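Side-chain contacts in tRNA endonuclease VMS1 (Saccharomyces cerevisiae, PDB 5WHG), which cleaves polypeptidyl-tRNAs downstream of ribosome-associated quality control, releasing incompletely made polypeptides for degradation: residues E29-L32 and N33-L37; L176-Y179 and K180-N184. All blocks are in the same frame, centred on the assembly; numbering follows the deposited sequence.

Contact 1 (29-37) lies near the start of the modelled chain and comes well before contact 2 (176-184) in sequence, yet their centres are only about 15 Å apart. Both reach the same four-stranded antiparallel sheet, ordered 36-37, 162-166, 176-179, 365-366. In contact 1 a short helix leads into strand 36-37 at one border of the sheet; in contact 2 the inner strand 176-179 runs out into a 3-10 turn. They touch directly through Leu176, whose CD1 lies 3.9 Å from Leu35 CD2 and 4.1 Å from Leu31 CD1. With helix 191-198 packed against both, the sheet gathers N-terminal, middle and C-terminal segments of this localization core into one small unit.

Contact 1 of 2, residues E29-L32 and N33-L37; sequences EQLL and NSLKL
Leu35 packs back against the turn before it, where Leu31 and Leu32 receive it. Leu35 CD2 meets Leu31 CD1 at 4.1 Å, while Leu35 CD1, the other branch, meets Leu32 CD1 at 4.2 Å, so the fork of one leucine serves two. With CG set opposite its own carbonyl carbon (chi1 -67°), Leu35 brings this fork back toward the helix. Branched leucines suit this face, which also packs on Leu195 of helix 191-198 and on Leu176 of strand 176-179. At the same turn the backbone bonding shifts from i+4 to i+3: Leu35 N gives a bond of 3.0 Å to Leu32 O and only a weak one to Leu31 O. Ser34 is small enough to fold its OG onto Leu31 O at 3.0 Å, so this hydroxyl finds its acceptor within the same turn. The solvent side is looser. The side chains of Glu29 and Asn33 come no closer than 4.3 Å, Glu29 CG to Asn33 OD1, and it is their backbones that bond, Asn33 N to Glu29 O at 3.0 Å and nearly straight (172°). Polar Glu29, Gln30 and Asn33 suit this exposed face. The whole is a short amphipathic helix leading into a border strand of the antiparallel sheet.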
# COMPACT_ATOMS: atom_id res chain seq x y z
N GLU A 29 17.89 -11.69 2.13
CA GLU A 29 19.07 -10.89 2.43
C GLU A 29 20.07 -10.90 1.28
O GLU A 29 20.76 -9.90 1.05
CB GLU A 29 19.73 -11.38 3.73
CG GLU A 29 20.59 -10.33 4.44
CD GLU A 29 21.45 -10.92 5.56
OE1 GLU A 29 21.66 -12.15 5.56
OE2 GLU A 29 21.91 -10.15 6.44
N GLN A 30 20.16 -12.02 0.55
CA GLN A 30 21.07 -12.09 -0.60
C GLN A 30 20.70 -11.06 -1.64
O GLN A 30 21.54 -10.28 -2.09
CB GLN A 30 21.04 -13.50 -1.21
CG GLN A 30 22.21 -13.77 -2.18
CD GLN A 30 21.90 -14.85 -3.22
OE1 GLN A 30 20.83 -14.87 -3.82
NE2 GLN A 30 22.86 -15.76 -3.42
N LEU A 31 19.43 -11.02 -2.03
CA LEU A 31 18.99 -10.05 -3.02
C LEU A 31 19.10 -8.62 -2.49
O LEU A 31 19.46 -7.70 -3.24
CB LEU A 31 17.56 -10.39 -3.46
CG LEU A 31 16.89 -9.44 -4.44
CD1 LEU A 31 17.80 -9.22 -5.63
CD2 LEU A 31 15.56 -10.02 -4.90
N LEU A 32 18.81 -8.41 -1.20
CA LEU A 32 18.86 -7.07 -0.63
C LEU A 32 20.28 -6.49 -0.68
O LEU A 32 20.51 -5.42 -1.26
CB LEU A 32 18.37 -7.10 0.82
CG LEU A 32 17.62 -5.88 1.31
CD1 LEU A 32 16.69 -5.42 0.22
CD2 LEU A 32 16.82 -6.26 2.52
N ASN A 33 21.23 -7.20 -0.07
CA ASN A 33 22.62 -6.75 0.01
C ASN A 33 23.29 -6.65 -1.35
O ASN A 33 24.39 -6.07 -1.43
CB ASN A 33 23.44 -7.69 0.91
CG ASN A 33 23.29 -7.37 2.39
OD1 ASN A 33 22.33 -6.73 2.82
ND2 ASN A 33 24.26 -7.82 3.17
N SER A 34 22.69 -7.19 -2.41
CA SER A 34 23.22 -7.01 -3.75
C SER A 34 22.73 -5.72 -4.40
O SER A 34 23.47 -5.13 -5.20
CB SER A 34 22.88 -8.22 -4.64
OG SER A 34 21.60 -8.14 -5.26
N LEU A 35 21.52 -5.25 -4.07
CA LEU A 35 20.95 -4.04 -4.67
C LEU A 35 21.91 -2.86 -4.60
O LEU A 35 22.43 -2.53 -3.53
CB LEU A 35 19.64 -3.69 -3.97
CG LEU A 35 18.48 -4.67 -4.17
CD1 LEU A 35 17.17 -4.04 -3.71
CD2 LEU A 35 18.38 -5.16 -5.63
N LYS A 36 22.12 -2.20 -5.75
CA LYS A 36 23.01 -1.05 -5.87
C LYS A 36 22.29 0.04 -6.64
O LYS A 36 21.83 -0.20 -7.77
CB LYS A 36 24.32 -1.42 -6.59
CG LYS A 36 25.01 -2.69 -6.12
CD LYS A 36 25.62 -2.56 -4.73
CE LYS A 36 26.63 -3.68 -4.49
NZ LYS A 36 27.46 -3.49 -3.26
N LEU A 37 22.21 1.24 -6.06
CA LEU A 37 21.39 2.31 -6.62
C LEU A 37 22.05 2.96 -7.83
O LEU A 37 23.21 3.38 -7.76
CB LEU A 37 21.11 3.38 -5.57
CG LEU A 37 20.35 4.55 -6.22
CD1 LEU A 37 18.87 4.21 -6.37
CD2 LEU A 37 20.57 5.86 -5.49

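Contact 2 of 2, residues L176-Y179 and K180-N184; sequences LAIY and KSLFN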
# COMPACT_ATOMS: atom_id res chain seq x y z
N LEU A 176 16.54 -3.71 -11.67
CA LEU A 176 15.31 -3.81 -10.90
C LEU A 176 14.77 -2.42 -10.62
O LEU A 176 15.51 -1.53 -10.18
CB LEU A 176 15.53 -4.58 -9.60
CG LEU A 176 15.74 -6.09 -9.81
CD1 LEU A 176 16.49 -6.72 -8.66
CD2 LEU A 176 14.41 -6.80 -10.00
N ALA A 177 13.48 -2.22 -10.89
CA ALA A 177 12.82 -0.93 -10.79
C ALA A 177 11.77 -0.97 -9.69
O ALA A 177 11.09 -1.99 -9.51
CB ALA A 177 12.18 -0.53 -12.12
N ILE A 178 11.65 0.14 -8.95
CA ILE A 178 10.66 0.30 -7.89
C ILE A 178 10.05 1.70 -8.00
O ILE A 178 10.74 2.66 -8.36
CB ILE A 178 11.30 0.09 -6.50
CG1 ILE A 178 10.26 0.19 -5.38
CG2 ILE A 178 12.39 1.11 -6.24
CD1 ILE A 178 10.81 -0.19 -4.02
N TYR A 179 8.75 1.81 -7.72
CA TYR A 179 8.04 3.08 -7.90
C TYR A 179 8.47 4.13 -6.88
O TYR A 179 8.48 3.87 -5.67
CB TYR A 179 6.52 2.88 -7.79
CG TYR A 179 5.85 2.41 -9.05
CD1 TYR A 179 5.68 3.27 -10.12
CD2 TYR A 179 5.36 1.12 -9.16
CE1 TYR A 179 5.05 2.85 -11.28
CE2 TYR A 179 4.73 0.69 -10.33
CZ TYR A 179 4.58 1.56 -11.39
OH TYR A 179 3.96 1.14 -12.55
N LYS A 180 8.79 5.34 -7.37
CA LYS A 180 9.20 6.43 -6.48
C LYS A 180 8.12 6.77 -5.47
O LYS A 180 8.43 7.16 -4.34
CB LYS A 180 9.56 7.67 -7.30
CG LYS A 180 10.90 7.60 -8.00
CD LYS A 180 10.95 8.49 -9.24
CE LYS A 180 10.99 9.96 -8.90
NZ LYS A 180 11.32 10.78 -10.11
N SER A 181 6.85 6.64 -5.87
CA SER A 181 5.72 6.92 -4.99
C SER A 181 5.78 6.14 -3.68
O SER A 181 5.20 6.58 -2.67
CB SER A 181 4.42 6.61 -5.71
OG SER A 181 4.27 7.48 -6.81
N LEU A 182 6.44 4.97 -3.66
CA LEU A 182 6.47 4.15 -2.45
C LEU A 182 7.32 4.77 -1.35
O LEU A 182 7.12 4.45 -0.18
CB LEU A 182 7.01 2.76 -2.75
CG LEU A 182 6.12 1.64 -3.30
CD1 LEU A 182 6.86 0.33 -3.14
CD2 LEU A 182 4.78 1.59 -2.58
N PHE A 183 8.25 5.65 -1.71
CA PHE A 183 9.15 6.26 -0.75
C PHE A 183 8.58 7.54 -0.15
O PHE A 183 7.64 8.16 -0.66
CB PHE A 183 10.50 6.57 -1.40
CG PHE A 183 11.21 5.34 -1.91
CD1 PHE A 183 11.95 4.56 -1.06
CD2 PHE A 183 11.10 4.97 -3.23
CE1 PHE A 183 12.58 3.43 -1.51
CE2 PHE A 183 11.73 3.84 -3.69
CZ PHE A 183 12.48 3.08 -2.82
N ASN A 184 9.17 7.93 0.97
CA ASN A 184 8.82 9.14 1.68
C ASN A 184 9.74 10.25 1.20
O ASN A 184 10.97 10.13 1.30
CB ASN A 184 8.94 8.89 3.18
CG ASN A 184 8.67 10.13 4.02
OD1 ASN A 184 8.82 11.26 3.56
ND2 ASN A 184 8.30 9.90 5.27
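Ile178 is the first residue of strand 176-179 to reach the turn that follows, and its branches divide the work. Its CG2 comes up to the edge of the Phe183 ring, in the ring plane, 3.8 Å from Phe183 CE2. The longer branch, carried by CG1 anti to the backbone N (chi1 -177°), extends to Leu182, with Ile178 CG1 and CD1 each 4.1 Å from Leu182 CD1; Ile178 CD1 also lies 3.9 Å from Phe183 CZ. A beta-branched residue is at home in a strand, and here each arm has a partner. Replacing Ile178 by alanine removes both arms and would probably open a gap between the strand and the turn, with Leu182 CD1 and the Phe183 edge each losing apolar contact. Tyr179 follows, and its backbone closes the turn: Leu182 N bonds to Tyr179 O at 3.1 Å, fairly straight at the hydrogen (159°). Phe183 CD2 lies 3.7 Å from Tyr179 O. The Tyr179 ring belongs to other neighbours, its hydroxyl bonded to Glu360, a polar end for an otherwise buried ring. Helix 191-198 covers Ile178 and Phe183 through Leu195, Ala194 and Trp198, while strands 162-166 and 365-366 flank strand 176-179 and the 3-10 turn leads on toward that helix.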